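Local coordinates for protein adenylate isopentenyltransferase (Humulus lupulus, PDB 3A8T) that catalyses the transfer of an isopentenyl group from dimethylallyl diphosphate to ATP, ADP or AMP, a step of cytokinin biosynthesis, at residues Leu43-Ala48 with Ile58-His63; Glu67-Asp72 with Ser124-Arg129; His97-Glu102 with Ser117-Ala122; Pro133-Gly138 with His144-Asp149. All blocks are in the same frame, centred on the assembly; numbering follows the deposited sequence.

Contact 1: residues Leu43-Ala48 with Ile58-His63; sequences LVLMGA and IDLAAH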
loop_
_atom_site.group_PDB
_atom_site.type_symbol
_atom_site.label_atom_id
_atom_site.label_comp_id
_atom_site.label_asym_id
_atom_site.label_seq_id
_atom_site.Cartn_x
_atom_site.Cartn_y
_atom_site.Cartn_z
ATOM N N LEU A 43 6.629 -11.491 11.383
ATOM C CA LEU A 43 6.569 -10.089 11.729
ATOM C C LEU A 43 5.519 -9.464 10.829
ATOM O O LEU A 43 5.503 -9.734 9.618
ATOM C CB LEU A 43 7.924 -9.439 11.505
ATOM C CG LEU A 43 8.092 -7.972 11.880
ATOM C CD1 LEU A 43 7.665 -7.726 13.359
ATOM C CD2 LEU A 43 9.564 -7.628 11.640
ATOM N N VAL A 44 4.643 -8.659 11.412
ATOM C CA VAL A 44 3.591 -8.029 10.645
ATOM C C VAL A 44 3.683 -6.517 10.735
ATOM O O VAL A 44 3.617 -5.962 11.797
ATOM C CB VAL A 44 2.206 -8.521 11.137
ATOM C CG1 VAL A 44 1.064 -7.844 10.323
ATOM C CG2 VAL A 44 2.164 -10.047 11.055
ATOM N N LEU A 45 3.881 -5.857 9.607
ATOM C CA LEU A 45 4.001 -4.409 9.597
ATOM C C LEU A 45 2.695 -3.866 9.091
ATOM O O LEU A 45 2.349 -4.084 7.929
ATOM C CB LEU A 45 5.178 -3.907 8.714
ATOM C CG LEU A 45 6.602 -4.459 8.992
ATOM C CD1 LEU A 45 7.622 -3.548 8.419
ATOM C CD2 LEU A 45 6.832 -4.713 10.462
ATOM N N MET A 46 1.990 -3.170 9.985
ATOM C CA MET A 46 0.684 -2.582 9.754
ATOM C C MET A 46 0.574 -1.052 9.807
ATOM O O MET A 46 1.403 -0.346 10.406
ATOM C CB MET A 46 -0.303 -3.142 10.763
ATOM C CG MET A 46 -0.831 -4.525 10.426
ATOM S SD MET A 46 -2.019 -5.083 11.698
ATOM C CE MET A 46 -1.121 -4.463 13.000
ATOM N N GLY A 47 -0.488 -0.556 9.188
ATOM C CA GLY A 47 -0.735 0.865 9.149
ATOM C C GLY A 47 -1.452 1.271 7.865
ATOM O O GLY A 47 -1.513 0.515 6.876
ATOM N N ALA A 48 -2.033 2.458 7.901
ATOM C CA ALA A 48 -2.719 2.987 6.742
ATOM C C ALA A 48 -1.708 3.186 5.604
ATOM O O ALA A 48 -0.485 3.122 5.818
ATOM C CB ALA A 48 -3.393 4.328 7.083
ATOM N N ILE A 58 12.482 -2.403 4.939
ATOM C CA ILE A 58 13.811 -2.393 4.372
ATOM C C ILE A 58 14.846 -1.969 5.407
ATOM O O ILE A 58 15.881 -2.555 5.493
ATOM C CB ILE A 58 13.906 -1.500 3.115
ATOM C CG1 ILE A 58 12.823 -1.874 2.113
ATOM C CG2 ILE A 58 15.320 -1.688 2.468
ATOM C CD1 ILE A 58 12.730 -3.346 1.797
ATOM N N ASP A 59 14.561 -0.975 6.213
ATOM C CA ASP A 59 15.510 -0.596 7.252
ATOM C C ASP A 59 15.785 -1.753 8.214
ATOM O O ASP A 59 16.902 -1.979 8.615
ATOM C CB ASP A 59 14.995 0.607 8.060
ATOM C CG ASP A 59 15.064 1.945 7.272
ATOM O OD1 ASP A 59 15.956 2.096 6.403
ATOM O OD2 ASP A 59 14.253 2.862 7.551
ATOM N N LEU A 60 14.764 -2.500 8.575
ATOM C CA LEU A 60 14.934 -3.622 9.487
ATOM C C LEU A 60 15.795 -4.724 8.901
ATOM O O LEU A 60 16.343 -5.515 9.630
ATOM C CB LEU A 60 13.551 -4.218 9.851
ATOM C CG LEU A 60 12.641 -3.400 10.802
ATOM C CD1 LEU A 60 11.280 -3.969 10.802
ATOM C CD2 LEU A 60 13.186 -3.393 12.255
ATOM N N ALA A 61 15.906 -4.777 7.576
ATOM C CA ALA A 61 16.661 -5.826 6.908
ATOM C C ALA A 61 18.125 -5.607 7.140
ATOM O O ALA A 61 18.893 -6.549 7.083
ATOM C CB ALA A 61 16.343 -5.859 5.377
ATOM N N ALA A 62 18.521 -4.365 7.394
ATOM C CA ALA A 62 19.929 -4.135 7.656
ATOM C C ALA A 62 20.341 -4.743 9.045
ATOM O O ALA A 62 21.527 -4.915 9.299
ATOM C CB ALA A 62 20.257 -2.617 7.608
ATOM N N HIS A 63 19.360 -5.095 9.881
ATOM C CA HIS A 63 19.587 -5.620 11.234
ATOM C C HIS A 63 19.219 -7.059 11.400
ATOM O O HIS A 63 19.727 -7.742 12.268
ATOM C CB HIS A 63 18.728 -4.879 12.261
ATOM C CG HIS A 63 19.087 -3.441 12.425
ATOM N ND1 HIS A 63 19.871 -2.994 13.458
ATOM C CD2 HIS A 63 18.856 -2.371 11.630
ATOM C CE1 HIS A 63 20.116 -1.706 13.289
ATOM N NE2 HIS A 63 19.511 -1.308 12.185
#
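L60 points one methyl from its helix at the strand, and that methyl meets two leucines. CD1 of L60 lies 4.1 Å from CD2 of L43. The same CD1 lies 4.4 Å from CD1 of L45. L43 and L45 are two residues apart on the strand, so both side chains leave the sheet on the same face. The side chains of L43 and L60 cross obliquely. In L43 the first torsion places CG opposite the backbone N (chi1 -177°), and this carries CD2 out toward the helix. The apolar patch is small, with 83 Å² buried in all, but its three leucines are all buried. The backbones stay well apart: the CA atoms of L43 and L60 are 10.8 Å from each other.

Toward A62 and H63 the segment opens to solvent, though H63 still touches V330 and D59 touches L326. D59 is partly exposed, and its OD2 bonds to W321 NE1. H63 N bonds to L60 O at 3.1 Å.

The strand runs on into the P-loop, where G47 and A48 belong to the ATP-binding residues. At phi 149° and psi 162° a CB on G47 would run into the carbonyl oxygen of M46. The contact thus joins the strand before the P-loop to the helix after it. Strand 41-46 has strands 132-136 and 174-181 as its neighbours in the sheet, and helix 315-338 also packs here, with V333 on L43 and S329 on L60.

Contact 2: residues Glu67-Asp72 with Ser124-Arg129; sequences EVINSD and SEITGR. With ATP (adenosine-5'-triphosphate), chain B.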
loop_
_atom_site.group_PDB
_atom_site.type_symbol
_atom_site.label_atom_id
_atom_site.label_comp_id
_atom_site.label_asym_id
_atom_site.label_seq_id
_atom_site.Cartn_x
_atom_site.Cartn_y
_atom_site.Cartn_z
ATOM N N GLU A 67 12.853 -11.383 4.686
ATOM C CA GLU A 67 12.307 -11.364 3.332
ATOM C C GLU A 67 10.893 -10.832 3.541
ATOM O O GLU A 67 10.244 -11.078 4.573
ATOM C CB GLU A 67 12.261 -12.785 2.676
ATOM C CG GLU A 67 13.608 -13.594 2.722
ATOM C CD GLU A 67 13.762 -14.707 1.616
ATOM O OE1 GLU A 67 12.852 -14.849 0.768
ATOM O OE2 GLU A 67 14.792 -15.456 1.599
ATOM N N VAL A 68 10.418 -10.115 2.536
ATOM C CA VAL A 68 9.123 -9.485 2.592
ATOM C C VAL A 68 8.030 -10.143 1.784
ATOM O O VAL A 68 8.236 -10.579 0.662
ATOM C CB VAL A 68 9.247 -7.968 2.158
ATOM C CG1 VAL A 68 7.889 -7.389 1.881
ATOM C CG2 VAL A 68 9.927 -7.152 3.252
ATOM N N ILE A 69 6.856 -10.196 2.392
ATOM C CA ILE A 69 5.644 -10.702 1.741
ATOM C C ILE A 69 4.748 -9.480 1.705
ATOM O O ILE A 69 4.498 -8.865 2.731
ATOM C CB ILE A 69 4.933 -11.784 2.564
ATOM C CG1 ILE A 69 5.891 -12.961 2.800
ATOM C CG2 ILE A 69 3.663 -12.186 1.863
ATOM C CD1 ILE A 69 5.392 -14.081 3.715
ATOM N N ASN A 70 4.331 -9.094 0.516
ATOM C CA ASN A 70 3.446 -7.953 0.333
ATOM C C ASN A 70 2.024 -8.350 0.682
ATOM O O ASN A 70 1.559 -9.385 0.216
ATOM C CB ASN A 70 3.447 -7.517 -1.116
ATOM C CG ASN A 70 2.309 -6.588 -1.425
ATOM O OD1 ASN A 70 1.456 -6.876 -2.234
ATOM N ND2 ASN A 70 2.294 -5.476 -0.768
ATOM N N SER A 71 1.341 -7.534 1.496
ATOM C CA SER A 71 -0.063 -7.773 1.906
ATOM C C SER A 71 -1.019 -6.685 1.396
ATOM O O SER A 71 -2.160 -6.603 1.821
ATOM C CB SER A 71 -0.194 -7.867 3.427
ATOM O OG SER A 71 0.284 -6.697 4.042
ATOM N N ASP A 72 -0.535 -5.837 0.499
ATOM C CA ASP A 72 -1.365 -4.791 -0.101
ATOM C C ASP A 72 -2.054 -5.478 -1.314
ATOM O O ASP A 72 -1.415 -6.022 -2.203
ATOM C CB ASP A 72 -0.466 -3.637 -0.484
ATOM C CG ASP A 72 -1.185 -2.564 -1.224
ATOM O OD1 ASP A 72 -1.764 -2.855 -2.288
ATOM O OD2 ASP A 72 -1.162 -1.414 -0.749
ATOM N N SER A 124 6.210 -20.110 4.923
ATOM C CA SER A 124 6.816 -21.388 5.164
ATOM C C SER A 124 8.196 -21.528 4.487
ATOM O O SER A 124 9.147 -22.062 5.033
ATOM C CB SER A 124 5.815 -22.416 4.676
ATOM O OG SER A 124 6.125 -23.661 5.214
ATOM N N GLU A 125 8.298 -20.999 3.296
ATOM C CA GLU A 125 9.523 -21.050 2.552
ATOM C C GLU A 125 10.641 -20.192 3.115
ATOM O O GLU A 125 11.789 -20.622 3.116
ATOM C CB GLU A 125 9.232 -20.651 1.110
ATOM C CG GLU A 125 8.554 -21.790 0.354
ATOM C CD GLU A 125 7.616 -21.308 -0.725
ATOM O OE1 GLU A 125 6.859 -22.157 -1.239
ATOM O OE2 GLU A 125 7.632 -20.096 -1.055
ATOM N N ILE A 126 10.290 -18.988 3.574
ATOM C CA ILE A 126 11.238 -18.042 4.124
ATOM C C ILE A 126 11.862 -18.565 5.397
ATOM O O ILE A 126 13.055 -18.445 5.603
ATOM C CB ILE A 126 10.535 -16.641 4.414
ATOM C CG1 ILE A 126 10.066 -16.014 3.107
ATOM C CG2 ILE A 126 11.448 -15.739 5.176
ATOM C CD1 ILE A 126 8.956 -15.066 3.284
ATOM N N THR A 127 11.018 -19.076 6.268
ATOM C CA THR A 127 11.440 -19.639 7.528
ATOM C C THR A 127 12.363 -20.780 7.172
ATOM O O THR A 127 13.362 -21.017 7.844
ATOM C CB THR A 127 10.227 -20.209 8.303
ATOM O OG1 THR A 127 9.240 -19.183 8.474
ATOM C CG2 THR A 127 10.667 -20.694 9.686
ATOM N N GLY A 128 12.025 -21.490 6.098
ATOM C CA GLY A 128 12.874 -22.591 5.672
ATOM C C GLY A 128 14.298 -22.089 5.450
ATOM O O GLY A 128 15.263 -22.716 5.888
ATOM N N ARG A 129 14.446 -20.956 4.771
ATOM C CA ARG A 129 15.785 -20.434 4.526
ATOM C C ARG A 129 16.357 -19.708 5.744
ATOM O O ARG A 129 17.363 -19.010 5.641
ATOM C CB ARG A 129 15.769 -19.492 3.337
ATOM C CG ARG A 129 15.334 -20.150 2.056
ATOM C CD ARG A 129 15.368 -19.155 0.879
ATOM N NE ARG A 129 14.226 -18.251 0.864
ATOM C CZ ARG A 129 13.037 -18.510 0.325
ATOM N NH1 ARG A 129 12.793 -19.665 -0.274
ATOM N NH2 ARG A 129 12.074 -17.592 0.382
HETATM P PG ATP B . -11.898 -3.621 1.403
HETATM O O1G ATP B . -12.079 -5.097 1.572
HETATM O O2G ATP B . -12.186 -3.269 -0.162
HETATM O O3G ATP B . -12.960 -2.813 2.311
HETATM P PB ATP B . -9.330 -4.240 2.185
HETATM O O1B ATP B . -9.250 -4.530 3.584
HETATM O O2B ATP B . -9.731 -5.542 1.439
HETATM O O3B ATP B . -10.394 -3.088 1.885
HETATM P PA ATP B . -7.498 -2.238 1.416
HETATM O O1A ATP B . -8.007 -1.321 2.425
HETATM O O2A ATP B . -5.880 -2.104 1.444
HETATM O O3A ATP B . -7.840 -3.830 1.680
HETATM O "O5'" ATP B . -7.899 -1.790 -0.095
HETATM C "C5'" ATP B . -9.220 -1.343 -0.218
HETATM C "C4'" ATP B . -9.272 -0.483 -1.466
HETATM O "O4'" ATP B . -8.354 0.606 -1.313
HETATM C "C3'" ATP B . -8.814 -1.195 -2.763
HETATM O "O3'" ATP B . -9.902 -1.881 -3.377
HETATM C "C2'" ATP B . -8.271 -0.027 -3.602
HETATM O "O2'" ATP B . -9.301 0.583 -4.301
HETATM C "C1'" ATP B . -7.681 0.930 -2.592
HETATM N N9 ATP B . -6.210 0.733 -2.479
HETATM C C8 ATP B . -5.544 -0.037 -1.526
HETATM N N7 ATP B . -4.252 -0.076 -1.781
HETATM C C5 ATP B . -3.994 0.659 -2.899
HETATM C C6 ATP B . -2.821 0.998 -3.684
HETATM N N6 ATP B . -1.566 0.543 -3.368
HETATM N N1 ATP B . -2.991 1.787 -4.766
HETATM C C2 ATP B . -4.186 2.248 -5.111
HETATM N N3 ATP B . -5.296 1.962 -4.426
HETATM C C4 ATP B . -5.264 1.195 -3.348
#
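E67 and R129 form a two-pronged salt bridge. R129 presents its NE and NH2 edge, one nitrogen to each oxygen. NE donates to OE2 of E67 at 2.9 Å, near the guanidinium plane, on the syn side of OE2 but tilted out of the carboxylate plane. The bond is fairly straight, with an N-H...O angle of 162°. NH2 of R129 donates to OE1 of E67, also at 2.9 Å, and this oxygen is met from above the carboxylate plane. The two flat groups are turned 24° from each other. OE1 has a further partner in H98 NE2.

Below the charges the contact is apolar. CG2 of I126 packs 3.9 Å from CG of E67, and CD1 of I126 lies 3.7 Å from CD1 of I69. I126 thus lies along the stem of the glutamate and also reaches the next inward-facing residue of the strand.

The contact packs the end of helix 112-128 on strand 66-70 of the parallel sheet. R129 is the first residue past the helix, and its chain bends at chi3 (-78°). This lays the guanidinium under E125 O, which sits 3.6 Å above its plane. Separately, the loop after the strand reaches the nucleotide: N6 of ATP donates to D72 OD2 at 3.3 Å. D72 OD1 accepts from M74 N and Q75 N.

With an alanine at E67, R129 and H98 NE2 would probably lose their acidic partner, and a gap would be likely to open beside I126 CG2. E67 is buried while R129 is exposed. The paired arginine and the histidine bond together probably keep the glutamate ionised.

Contact 3: residues His97-Glu102 with Ser117-Ala122; sequences HHLLGE and SLAGKA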
loop_
_atom_site.group_PDB
_atom_site.type_symbol
_atom_site.label_atom_id
_atom_site.label_comp_id
_atom_site.label_asym_id
_atom_site.label_seq_id
_atom_site.Cartn_x
_atom_site.Cartn_y
_atom_site.Cartn_z
ATOM N N HIS A 97 11.431 -9.988 -2.173
ATOM C CA HIS A 97 10.008 -9.717 -1.949
ATOM C C HIS A 97 9.150 -10.767 -2.598
ATOM O O HIS A 97 9.522 -11.291 -3.639
ATOM C CB HIS A 97 9.571 -8.335 -2.507
ATOM C CG HIS A 97 10.149 -7.187 -1.755
ATOM N ND1 HIS A 97 9.373 -6.196 -1.192
ATOM C CD2 HIS A 97 11.425 -6.909 -1.400
ATOM C CE1 HIS A 97 10.149 -5.360 -0.523
ATOM N NE2 HIS A 97 11.395 -5.771 -0.631
ATOM N N HIS A 98 8.000 -11.048 -1.981
ATOM C CA HIS A 98 7.030 -12.015 -2.470
ATOM C C HIS A 98 5.623 -11.405 -2.563
ATOM O O HIS A 98 5.280 -10.501 -1.828
ATOM C CB HIS A 98 7.014 -13.206 -1.532
ATOM C CG HIS A 98 8.380 -13.718 -1.208
ATOM N ND1 HIS A 98 9.002 -14.710 -1.939
ATOM C CD2 HIS A 98 9.258 -13.354 -0.245
ATOM C CE1 HIS A 98 10.199 -14.938 -1.437
ATOM N NE2 HIS A 98 10.379 -14.129 -0.407
ATOM N N LEU A 99 4.818 -11.921 -3.480
ATOM C CA LEU A 99 3.463 -11.460 -3.661
ATOM C C LEU A 99 3.471 -9.988 -4.033
ATOM O O LEU A 99 2.561 -9.228 -3.688
ATOM C CB LEU A 99 2.656 -11.695 -2.386
ATOM C CG LEU A 99 2.250 -13.089 -1.881
ATOM C CD1 LEU A 99 0.786 -13.190 -1.967
ATOM C CD2 LEU A 99 2.895 -14.209 -2.652
ATOM N N LEU A 100 4.507 -9.579 -4.746
ATOM C CA LEU A 100 4.613 -8.182 -5.166
ATOM C C LEU A 100 4.747 -8.062 -6.658
ATOM O O LEU A 100 5.796 -8.334 -7.234
ATOM C CB LEU A 100 5.786 -7.480 -4.474
ATOM C CG LEU A 100 5.993 -5.994 -4.843
ATOM C CD1 LEU A 100 4.753 -5.182 -4.608
ATOM C CD2 LEU A 100 7.168 -5.416 -4.024
ATOM N N GLY A 101 3.646 -7.690 -7.279
ATOM C CA GLY A 101 3.607 -7.471 -8.719
ATOM C C GLY A 101 3.799 -8.706 -9.552
ATOM O O GLY A 101 4.409 -8.626 -10.621
ATOM N N GLU A 102 3.272 -9.837 -9.106
ATOM C CA GLU A 102 3.457 -11.033 -9.878
ATOM C C GLU A 102 2.166 -11.677 -10.335
ATOM O O GLU A 102 2.215 -12.685 -11.016
ATOM C CB GLU A 102 4.266 -12.064 -9.087
ATOM C CG GLU A 102 5.660 -11.621 -8.659
ATOM C CD GLU A 102 6.384 -12.696 -7.872
ATOM O OE1 GLU A 102 6.749 -13.723 -8.489
ATOM O OE2 GLU A 102 6.584 -12.524 -6.645
ATOM N N SER A 117 -3.418 -18.849 0.661
ATOM C CA SER A 117 -2.690 -19.972 0.123
ATOM C C SER A 117 -1.257 -19.601 -0.344
ATOM O O SER A 117 -0.248 -20.190 0.107
ATOM C CB SER A 117 -3.497 -20.555 -1.007
ATOM O OG SER A 117 -2.660 -21.272 -1.857
ATOM N N LEU A 118 -1.188 -18.641 -1.262
ATOM C CA LEU A 118 0.086 -18.155 -1.788
ATOM C C LEU A 118 1.037 -17.663 -0.695
ATOM O O LEU A 118 2.186 -18.055 -0.674
ATOM C CB LEU A 118 -0.138 -17.008 -2.795
ATOM C CG LEU A 118 -0.687 -17.436 -4.150
ATOM C CD1 LEU A 118 -0.770 -16.277 -5.140
ATOM C CD2 LEU A 118 0.201 -18.504 -4.671
ATOM N N ALA A 119 0.541 -16.826 0.216
ATOM C CA ALA A 119 1.364 -16.256 1.294
ATOM C C ALA A 119 1.759 -17.211 2.438
ATOM O O ALA A 119 2.829 -17.079 3.041
ATOM C CB ALA A 119 0.667 -15.051 1.829
ATOM N N GLY A 120 0.865 -18.129 2.775
ATOM C CA GLY A 120 1.204 -19.126 3.768
ATOM C C GLY A 120 2.379 -19.945 3.231
ATOM O O GLY A 120 3.264 -20.338 3.998
ATOM N N LYS A 121 2.406 -20.195 1.918
ATOM C CA LYS A 121 3.499 -20.941 1.300
ATOM C C LYS A 121 4.828 -20.163 1.502
ATOM O O LYS A 121 5.834 -20.729 1.954
ATOM C CB LYS A 121 3.236 -21.125 -0.207
ATOM C CG LYS A 121 2.200 -22.180 -0.545
ATOM C CD LYS A 121 1.716 -22.056 -2.025
ATOM C CE LYS A 121 0.305 -22.685 -2.260
ATOM N NZ LYS A 121 -0.369 -22.238 -3.569
ATOM N N ALA A 122 4.792 -18.873 1.158
ATOM C CA ALA A 122 5.922 -17.979 1.282
ATOM C C ALA A 122 6.362 -17.868 2.725
ATOM O O ALA A 122 7.561 -17.790 3.000
ATOM C CB ALA A 122 5.583 -16.592 0.735
#
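The imidazole of H98 is the flat group of this contact, and A122 approaches it obliquely. The nearest atoms of the pair are the two CB atoms, H98 CB and A122 CB, 4.3 Å apart. H98 NE2 is held by E67. I126 and R129 also touch the side chain of H98.

L99 carries the larger share. Its CG sits anti to the carbonyl carbon (chi1 -70°), and both methyls then face CB of L118. CD1 of L99 is 4.0 Å from that CB, and CD2 of L99 is 4.1 Å from the same L118 CB. CD1 also touches A119, with its CB 4.2 Å away. The backbone of L99 has a positive phi (61°), so the chain turns directly after the short strand. Its side chain still points at the helix, where it also meets F115 and I69. On the outer side of the helix, K121 NZ donates to S117 OG at 3.0 Å.

The small side chains of A119 and A122 are consistent with the close approach, CA to CA 7.1 Å for H98 and A122. Strand 97-98, helix 112-128 and strand 132-136 form a beta-alpha-beta crossover that passes over strand 66-70, as in the parallel sheets of the P-loop NTPase class.

Contact 4: residues Pro133-Gly138 with His144-Asp149; sequences PVLVGG and HALLVD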
loop_
_atom_site.group_PDB
_atom_site.type_symbol
_atom_site.label_atom_id
_atom_site.label_comp_id
_atom_site.label_asym_id
_atom_site.label_seq_id
_atom_site.Cartn_x
_atom_site.Cartn_y
_atom_site.Cartn_z
ATOM N N PRO A 133 10.128 -13.954 8.036
ATOM C CA PRO A 133 9.154 -13.485 7.031
ATOM C C PRO A 133 8.477 -12.205 7.638
ATOM O O PRO A 133 8.171 -12.144 8.855
ATOM C CB PRO A 133 8.178 -14.650 6.917
ATOM C CG PRO A 133 8.217 -15.243 8.236
ATOM C CD PRO A 133 9.685 -15.230 8.620
ATOM N N VAL A 134 8.257 -11.191 6.812
ATOM C CA VAL A 134 7.659 -9.921 7.260
ATOM C C VAL A 134 6.487 -9.570 6.356
ATOM O O VAL A 134 6.682 -9.322 5.170
ATOM C CB VAL A 134 8.680 -8.831 7.165
ATOM C CG1 VAL A 134 8.148 -7.540 7.737
ATOM C CG2 VAL A 134 9.960 -9.288 7.878
ATOM N N LEU A 135 5.278 -9.572 6.917
ATOM C CA LEU A 135 4.076 -9.224 6.157
ATOM C C LEU A 135 3.974 -7.696 6.088
ATOM O O LEU A 135 3.796 -7.062 7.100
ATOM C CB LEU A 135 2.856 -9.787 6.869
ATOM C CG LEU A 135 1.600 -9.978 6.058
ATOM C CD1 LEU A 135 1.836 -10.915 4.905
ATOM C CD2 LEU A 135 0.501 -10.516 6.995
ATOM N N VAL A 136 4.089 -7.114 4.899
ATOM C CA VAL A 136 4.065 -5.661 4.755
ATOM C C VAL A 136 2.939 -5.179 3.879
ATOM O O VAL A 136 2.887 -5.450 2.656
ATOM C CB VAL A 136 5.427 -5.142 4.172
ATOM C CG1 VAL A 136 5.456 -3.609 4.100
ATOM C CG2 VAL A 136 6.562 -5.655 5.047
ATOM N N GLY A 137 2.026 -4.445 4.497
ATOM C CA GLY A 137 0.908 -3.968 3.724
ATOM C C GLY A 137 -0.299 -3.575 4.541
ATOM O O GLY A 137 -0.372 -3.789 5.764
ATOM N N GLY A 138 -1.262 -3.010 3.828
ATOM C CA GLY A 138 -2.432 -2.517 4.489
ATOM C C GLY A 138 -3.788 -3.070 4.160
ATOM O O GLY A 138 -4.770 -2.405 4.520
ATOM N N HIS A 144 -5.806 -10.533 7.622
ATOM C CA HIS A 144 -6.679 -11.430 8.400
ATOM C C HIS A 144 -6.854 -12.818 7.774
ATOM O O HIS A 144 -6.704 -13.831 8.445
ATOM C CB HIS A 144 -8.045 -10.744 8.649
ATOM C CG HIS A 144 -9.186 -11.692 8.826
ATOM N ND1 HIS A 144 -9.860 -12.256 7.754
ATOM C CD2 HIS A 144 -9.758 -12.208 9.937
ATOM C CE1 HIS A 144 -10.791 -13.079 8.196
ATOM N NE2 HIS A 144 -10.750 -13.069 9.516
ATOM N N ALA A 145 -7.162 -12.872 6.489
ATOM C CA ALA A 145 -7.322 -14.150 5.825
ATOM C C ALA A 145 -6.090 -15.023 6.062
ATOM O O ALA A 145 -6.215 -16.204 6.390
ATOM C CB ALA A 145 -7.519 -13.954 4.331
ATOM N N LEU A 146 -4.911 -14.431 5.902
ATOM C CA LEU A 146 -3.678 -15.163 6.067
ATOM C C LEU A 146 -3.375 -15.616 7.476
ATOM O O LEU A 146 -2.978 -16.750 7.665
ATOM C CB LEU A 146 -2.489 -14.347 5.567
ATOM C CG LEU A 146 -1.115 -14.950 5.920
ATOM C CD1 LEU A 146 -0.864 -16.202 5.061
ATOM C CD2 LEU A 146 -0.040 -13.951 5.658
ATOM N N LEU A 147 -3.586 -14.746 8.462
ATOM C CA LEU A 147 -3.241 -15.029 9.849
ATOM C C LEU A 147 -4.154 -15.917 10.694
ATOM O O LEU A 147 -3.647 -16.588 11.591
ATOM C CB LEU A 147 -2.990 -13.713 10.600
ATOM C CG LEU A 147 -1.844 -12.804 10.117
ATOM C CD1 LEU A 147 -1.626 -11.694 11.126
ATOM C CD2 LEU A 147 -0.575 -13.594 9.957
ATOM N N VAL A 148 -5.462 -15.940 10.451
ATOM C CA VAL A 148 -6.319 -16.788 11.287
ATOM C C VAL A 148 -6.078 -18.323 11.208
ATOM O O VAL A 148 -5.466 -18.861 10.287
ATOM C CB VAL A 148 -7.870 -16.548 11.061
ATOM C CG1 VAL A 148 -8.271 -15.133 11.507
ATOM C CG2 VAL A 148 -8.247 -16.825 9.640
ATOM N N ASP A 149 -6.573 -19.000 12.226
ATOM C CA ASP A 149 -6.468 -20.435 12.321
ATOM C C ASP A 149 -7.395 -21.141 11.341
ATOM O O ASP A 149 -7.022 -22.109 10.700
ATOM C CB ASP A 149 -6.776 -20.866 13.741
ATOM C CG ASP A 149 -5.701 -21.739 14.295
ATOM O OD1 ASP A 149 -5.268 -22.653 13.536
ATOM O OD2 ASP A 149 -5.296 -21.503 15.468
#
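L135 and L146 reach toward each other tip to tip, joining strand and helix of a strand-loop-helix unit in the Rossmann-like sheet. The unit is strand 132-136, a loop with G137 and G138, and helix 140-147. G138 touches ATP. The start of the helix holds the ATP-binding residues N140 and S141, just after S139.

Polar bonds tie the helix side. The backbone bond from V148 N to H144 O, 3.2 Å long, closes the last turn of the helix. R116 NH1 donates to the carbonyl oxygens of A145 and V148, and R172 NH1 to that of L146.

The contact between the segments is apolar. CD2 of L146 lies 3.6 Å from CD1 of L135 and 3.7 Å from CD2 of L135, so one methyl faces the fork of the other leucine. With CG anti to the backbone N (chi1 170°), L146 extends CD2 to that fork. F115 and A119 of helix 112-128 pack on L146 too. L147 adds a lighter contact. Its CB leaves at an angle to the strand, but the end of the chain comes nearer, and CD2 of L147 rests 4.4 Å from CD2 of L135.

How the contacts relate
All four contacts pack a helix on the same parallel sheet. Contacts 1 and 4 are small, buried and purely leucine, and they use neighbouring strands, 41-46 and 132-136. Each strand runs into an ATP-binding loop. Contacts 2 and 3 lie nearer the sheet's edge and share helix 112-128. Contact 3 is nested in the chain loop closed by contact 2. Contact 2 is mostly buried, with R129 exposed at its margin; contact 3 is partly buried. Contact 4 touches contact 3 where L146 CD1 meets A119 CB. Charge enters only in contact 2, where a buried glutamate meets an exposed arginine; contact 3 sets a leucine and a histidine against a leucine and alanines.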